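Local coordinates for protein ftsY (Mycoplasma mycoides, PDB 1ZU4) that belongs to the SRP receptor family and joins an SRP54-type helical bundle to a domain of the P-loop NTPase clan, at residues N59-R62 with K63-R67; D68-F71 with E72-K75. All blocks are in the same frame, centred on the assembly; numbering follows the deposited sequence.

Interaction 1: residues N59-R62 with K63-R67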
ATOM      1  N   ASN A  59       7.778   9.246  22.957  1.00 18.88           N
ATOM      2  CA  ASN A  59       8.962   8.805  23.741  1.00 19.79           C
ATOM      3  C   ASN A  59      10.275   9.056  23.033  1.00 18.94           C
ATOM      4  O   ASN A  59      11.227   9.528  23.641  1.00 18.78           O
ATOM      5  CB  ASN A  59       8.866   7.343  24.158  1.00 19.69           C
ATOM      6  CG  ASN A  59       7.889   7.130  25.285  1.00 23.13           C
ATOM      7  OD1 ASN A  59       7.404   6.011  25.491  1.00 26.28           O
ATOM      8  ND2 ASN A  59       7.562   8.196  26.001  1.00 22.02           N
ATOM      9  N   LEU A  60      10.310   8.751  21.736  1.00 18.72           N
ATOM     10  CA  LEU A  60      11.433   9.122  20.881  1.00 17.34           C
ATOM     11  C   LEU A  60      11.770  10.623  20.837  1.00 17.87           C
ATOM     12  O   LEU A  60      12.934  10.996  20.965  1.00 16.32           O
ATOM     13  CB  LEU A  60      11.199   8.587  19.474  1.00 17.86           C
ATOM     14  CG  LEU A  60      11.524   7.096  19.316  1.00 15.98           C
ATOM     15  CD1 LEU A  60      10.953   6.597  18.001  1.00 17.10           C
ATOM     16  CD2 LEU A  60      13.052   6.825  19.466  1.00 19.15           C
ATOM     17  N   VAL A  61      10.758  11.477  20.631  1.00 16.81           N
ATOM     18  CA  VAL A  61      10.965  12.935  20.662  1.00 16.41           C
ATOM     19  C   VAL A  61      11.487  13.346  22.070  1.00 17.35           C
ATOM     20  O   VAL A  61      12.448  14.087  22.199  1.00 17.27           O
ATOM     21  CB  VAL A  61       9.680  13.716  20.368  1.00 15.88           C
ATOM     22  CG1 VAL A  61       9.915  15.229  20.606  1.00 15.52           C
ATOM     23  CG2 VAL A  61       9.200  13.497  18.909  1.00 16.61           C
ATOM     24  N   ARG A  62      10.900  12.778  23.114  1.00 18.82           N
ATOM     25  CA  ARG A  62      11.323  13.090  24.478  1.00 20.78           C
ATOM     26  C   ARG A  62      12.773  12.656  24.708  1.00 22.00           C
ATOM     27  O   ARG A  62      13.538  13.341  25.369  1.00 23.10           O
ATOM     28  CB  ARG A  62      10.316  12.489  25.479  1.00 21.00           C
ATOM     29  CG  ARG A  62      10.884  12.454  26.868  1.00 24.13           C
ATOM     30  CD  ARG A  62       9.899  12.659  27.980  1.00 27.59           C
ATOM     31  NE  ARG A  62       8.465  12.399  27.791  1.00 26.97           N
ATOM     32  CZ  ARG A  62       7.568  13.054  28.535  1.00 24.50           C
ATOM     33  NH1 ARG A  62       8.010  13.968  29.380  1.00 24.27           N
ATOM     34  NH2 ARG A  62       6.254  12.834  28.438  1.00 22.85           N
ATOM     35  N   LYS A  63      13.174  11.544  24.102  1.00 23.26           N
ATOM     36  CA  LYS A  63      14.536  11.063  24.235  1.00 24.18           C
ATOM     37  C   LYS A  63      15.576  11.937  23.535  1.00 23.26           C
ATOM     38  O   LYS A  63      16.683  12.125  24.041  1.00 23.05           O
ATOM     39  CB  LYS A  63      14.629   9.645  23.692  1.00 24.98           C
ATOM     40  CG  LYS A  63      15.900   8.958  24.151  1.00 29.26           C
ATOM     41  CD  LYS A  63      15.600   7.518  24.528  1.00 36.08           C
ATOM     42  CE  LYS A  63      15.685   6.654  23.294  1.00 38.32           C
ATOM     43  NZ  LYS A  63      17.104   6.672  22.807  1.00 41.29           N
ATOM     44  N   LYS A  64      15.206  12.450  22.364  1.00 22.21           N
ATOM     45  CA  LYS A  64      16.076  13.266  21.498  1.00 21.17           C
ATOM     46  C   LYS A  64      16.225  14.714  21.972  1.00 20.84           C
ATOM     47  O   LYS A  64      17.052  15.488  21.463  1.00 21.66           O
ATOM     48  CB  LYS A  64      15.479  13.253  20.084  1.00 20.99           C
ATOM     49  CG  LYS A  64      15.645  11.928  19.387  1.00 21.72           C
ATOM     50  CD  LYS A  64      14.718  11.716  18.207  1.00 19.02           C
ATOM     51  CE  LYS A  64      14.598  10.211  17.923  1.00 21.44           C
ATOM     52  NZ  LYS A  64      15.844   9.649  17.281  1.00 23.09           N
ATOM     53  N   THR A  65      15.418  15.136  22.928  1.00 19.90           N
ATOM     54  CA  THR A  65      15.332  16.586  23.119  1.00 20.23           C
ATOM     55  C   THR A  65      15.541  16.982  24.578  1.00 20.22           C
ATOM     56  O   THR A  65      15.468  16.151  25.436  1.00 18.02           O
ATOM     57  CB  THR A  65      13.953  17.131  22.682  1.00 20.07           C
ATOM     58  OG1 THR A  65      12.932  16.421  23.353  1.00 17.92           O
ATOM     59  CG2 THR A  65      13.696  16.967  21.161  1.00 20.33           C
ATOM     60  N   LYS A  66      15.721  18.280  24.836  1.00 21.34           N
ATOM     61  CA  LYS A  66      15.813  18.792  26.184  1.00 23.04           C
ATOM     62  C   LYS A  66      14.724  19.849  26.361  1.00 25.40           C
ATOM     63  O   LYS A  66      14.146  20.314  25.377  1.00 25.03           O
ATOM     64  CB  LYS A  66      17.199  19.389  26.452  1.00 22.53           C
ATOM     65  CG  LYS A  66      18.330  18.423  26.334  1.00 23.44           C
ATOM     66  CD  LYS A  66      18.138  17.208  27.236  1.00 28.84           C
ATOM     67  CE  LYS A  66      19.417  16.397  27.302  1.00 32.80           C
ATOM     68  NZ  LYS A  66      19.368  15.391  28.373  1.00 32.69           N
ATOM     69  N   ARG A  67      14.440  20.228  27.599  1.00 26.77           N
ATOM     70  CA  ARG A  67      13.434  21.276  27.873  1.00 30.35           C
ATOM     71  C   ARG A  67      13.756  22.604  27.160  1.00 30.75           C
ATOM     72  O   ARG A  67      12.845  23.346  26.817  1.00 31.59           O
ATOM     73  CB  ARG A  67      13.325  21.530  29.381  1.00 30.66           C
ATOM     74  CG  ARG A  67      14.609  22.135  29.927  1.00 35.69           C
ATOM     75  CD  ARG A  67      14.613  22.447  31.424  1.00 43.02           C
ATOM     76  NE  ARG A  67      16.002  22.568  31.884  1.00 48.41           N
ATOM     77  CZ  ARG A  67      16.850  23.541  31.520  1.00 52.17           C
ATOM     78  NH1 ARG A  67      16.469  24.526  30.696  1.00 53.35           N
ATOM     79  NH2 ARG A  67      18.090  23.534  31.995  1.00 52.36           N
TER
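Lys-63 and Leu-60 meet where helix 51-64 comes to its end. The Lys-63 amide donates to Asn-59 O at 2.8 Å, and its CB rests 3.5 Å from Leu-60 O before the aliphatic chain, bent at each torsion beyond CB, leads its ammonium away. Leu-60 O also accepts from the Lys-64 amide, and the methylenes of Lys-64 lie along this same carbonyl, CG coming within 3.3 Å of the oxygen. Because CG of Lys-64 stands beside its own backbone N (chi1 -72°), the chain runs back along the helix, side by side with Leu-60, and CE touches Leu-60 CD2 at 4.0 Å. A bend at the last torsion then turns NZ toward Glu-80, with which it forms a salt bridge, and Gln-84, both on helix 71-87. One residue on, Thr-65 leaves helical geometry, and its OG1 donates to Val-61 O at 2.6 Å from above the carbonyl plane. This hydroxyl helps satisfy the last turn, while CG1 of Val-61 and CG2 of Thr-65 meet loosely, and both side chains also touch helices 34-46 and 71-87. The arrangement is a helix C-terminus closed by a threonine side chain, within the helical bundle of SRP54-type proteins.

Interaction 2: residues D68-F71 with E72-K75; sequences DTSF and ENIK
Ser-70 and Asn-73 form the N-terminal cap of helix 71-87, a local contact at the surface of the helical bundle, just after the loop that follows helix 51-64. Ser-70 is the N-cap residue. Its OG, held between its own backbone N and carbonyl carbon (chi1 57°), accepts from the Asn-73 amide at 3.2 Å with an N-H...O angle of 151°. Asn-73 N also makes a weak bond to Ser-70 O, the carbonyl that takes the Ile-74 amide in its plane. One water accepts from both Ser-70 N (3.2 Å) and Asn-73 ND2 (2.7 Å), and so bridges the backbone before the helix and the side-chain amide of its first turn, beside this N-cap by serine.

Thr-69 and Ile-74 occupy the positions of a hydrophobic staple, the residue before the N-cap against the fourth of the helix. Thr-69 CG2 approaches Ile-74 CD1 to 3.8 Å, and the side chains of Thr-69 and Asn-73 cross near a right angle; OG1 of the threonine instead accepts from Lys-66 N. Ile-74 also reaches Tyr-29 and Phe-36.

Along the first turn, Phe-71 O receives the Lys-75 amide, and the Phe-71 ring lies across the lysine chain, CE2 to Lys-75 CE being 3.6 Å. The extended methylenes carry Lys-75 NZ past the ring to Glu-72 OE2, forming a salt bridge of 3.0 Å that meets the oxygen nearly along its C-O axis; NZ is held a second time by Phe-312 O. Tyr-29 and Phe-36 of the bundle also touch the Phe-71 ring.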
ATOM      1  N   ASP A  68      15.053  22.893  26.983  1.00 31.80           N
ATOM      2  CA  ASP A  68      15.553  24.106  26.311  1.00 33.61           C
ATOM      3  C   ASP A  68      15.701  24.005  24.795  1.00 33.69           C
ATOM      4  O   ASP A  68      16.150  24.962  24.142  1.00 34.56           O
ATOM      5  CB  ASP A  68      16.931  24.461  26.866  1.00 34.71           C
ATOM      6  CG  ASP A  68      17.943  23.295  26.741  1.00 37.96           C
ATOM      7  OD1 ASP A  68      18.032  22.462  27.691  1.00 42.44           O
ATOM      8  OD2 ASP A  68      18.669  23.229  25.703  1.00 40.73           O
ATOM      9  N   THR A  69      15.361  22.856  24.216  1.00 33.43           N
ATOM     10  CA  THR A  69      15.417  22.702  22.768  1.00 33.09           C
ATOM     11  C   THR A  69      14.532  23.818  22.105  1.00 32.06           C
ATOM     12  O   THR A  69      13.439  24.153  22.592  1.00 31.14           O
ATOM     13  CB  THR A  69      15.092  21.209  22.341  1.00 33.13           C
ATOM     14  OG1 THR A  69      16.115  20.326  22.868  1.00 35.89           O
ATOM     15  CG2 THR A  69      15.068  21.025  20.846  1.00 33.93           C
ATOM     16  N   SER A  70      15.061  24.437  21.052  1.00 31.46           N
ATOM     17  CA  SER A  70      14.313  25.419  20.271  1.00 30.97           C
ATOM     18  C   SER A  70      13.179  24.673  19.615  1.00 30.04           C
ATOM     19  O   SER A  70      13.331  23.490  19.347  1.00 30.35           O
ATOM     20  CB  SER A  70      15.197  25.985  19.171  1.00 30.97           C
ATOM     21  OG  SER A  70      15.683  24.931  18.350  1.00 31.61           O
ATOM     22  N   PHE A  71      12.069  25.346  19.310  1.00 28.99           N
ATOM     23  CA  PHE A  71      10.973  24.659  18.618  1.00 27.61           C
ATOM     24  C   PHE A  71      11.350  24.086  17.248  1.00 27.22           C
ATOM     25  O   PHE A  71      10.742  23.132  16.774  1.00 26.17           O
ATOM     26  CB  PHE A  71       9.712  25.518  18.534  1.00 26.70           C
ATOM     27  CG  PHE A  71       8.487  24.731  18.174  1.00 25.33           C
ATOM     28  CD1 PHE A  71       7.928  23.817  19.080  1.00 22.76           C
ATOM     29  CD2 PHE A  71       7.902  24.871  16.929  1.00 23.08           C
ATOM     30  CE1 PHE A  71       6.804  23.090  18.751  1.00 19.49           C
ATOM     31  CE2 PHE A  71       6.797  24.112  16.613  1.00 23.12           C
ATOM     32  CZ  PHE A  71       6.248  23.248  17.523  1.00 21.01           C
ATOM     33  N   GLU A  72      12.358  24.661  16.624  1.00 28.14           N
ATOM     34  CA  GLU A  72      12.876  24.147  15.354  1.00 29.57           C
ATOM     35  C   GLU A  72      13.528  22.774  15.522  1.00 28.53           C
ATOM     36  O   GLU A  72      13.402  21.878  14.670  1.00 29.17           O
ATOM     37  CB  GLU A  72      13.913  25.128  14.769  1.00 30.58           C
ATOM     38  CG  GLU A  72      13.326  26.308  14.005  1.00 34.79           C
ATOM     39  CD  GLU A  72      12.658  25.882  12.705  1.00 41.89           C
ATOM     40  OE1 GLU A  72      13.398  25.547  11.731  1.00 44.65           O
ATOM     41  OE2 GLU A  72      11.393  25.886  12.666  1.00 42.43           O
ATOM     42  N   ASN A  73      14.249  22.611  16.612  1.00 28.36           N
ATOM     43  CA  ASN A  73      14.890  21.343  16.893  1.00 27.51           C
ATOM     44  C   ASN A  73      13.903  20.281  17.366  1.00 26.09           C
ATOM     45  O   ASN A  73      14.164  19.094  17.194  1.00 25.71           O
ATOM     46  CB  ASN A  73      16.084  21.532  17.840  1.00 27.92           C
ATOM     47  CG  ASN A  73      17.357  22.037  17.099  1.00 30.20           C
ATOM     48  OD1 ASN A  73      17.570  21.741  15.913  1.00 34.15           O
ATOM     49  ND2 ASN A  73      18.190  22.785  17.804  1.00 30.21           N
ATOM     50  N   ILE A  74      12.757  20.694  17.924  1.00 25.10           N
ATOM     51  CA  ILE A  74      11.713  19.706  18.307  1.00 23.92           C
ATOM     52  C   ILE A  74      11.115  19.087  17.027  1.00 23.85           C
ATOM     53  O   ILE A  74      10.902  17.864  16.938  1.00 22.04           O
ATOM     54  CB  ILE A  74      10.599  20.308  19.145  1.00 24.20           C
ATOM     55  CG1 ILE A  74      10.996  20.353  20.620  1.00 23.01           C
ATOM     56  CG2 ILE A  74       9.326  19.436  19.085  1.00 24.05           C
ATOM     57  CD1 ILE A  74      11.360  21.652  21.054  1.00 25.42           C
ATOM     58  N   LYS A  75      10.866  19.960  16.048  1.00 22.99           N
ATOM     59  CA  LYS A  75      10.360  19.568  14.736  1.00 22.80           C
ATOM     60  C   LYS A  75      11.301  18.578  14.066  1.00 21.64           C
ATOM     61  O   LYS A  75      10.850  17.601  13.482  1.00 21.49           O
ATOM     62  CB  LYS A  75      10.222  20.789  13.832  1.00 23.09           C
ATOM     63  CG  LYS A  75       9.124  21.741  14.129  1.00 24.06           C
ATOM     64  CD  LYS A  75       9.478  23.087  13.442  1.00 28.44           C
ATOM     65  CE  LYS A  75       8.245  23.973  13.330  1.00 28.01           C
ATOM     66  NZ  LYS A  75       8.507  25.111  12.429  1.00 26.07           N
TER
HETATM   67  O   HOH W   1      18.072  23.674  20.381  1.00 40.96           O

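How the interactions relate
Interactions 1 and 2 follow directly in the chain, their centres about 10 Å apart, and lie at the two ends of one helix-loop-helix connection: interaction 1 closes helix 51-64 and interaction 2 starts helix 71-87. At the closing end carbonyls need donors, one of which is the threonine hydroxyl; at the starting end amides need acceptors, and the serine oxygen and carbonyl serve. Interaction 1 is partly buried, with Val-61 and Thr-65 inside the bundle, whereas interaction 2 lies more at the surface and brings in water. Lysines differ too: Lys-64 ties helix 51-64 to helix 71-87, but Lys-75 joins Glu-72 of its own helix and also the chain's C-terminal segment at Phe-312.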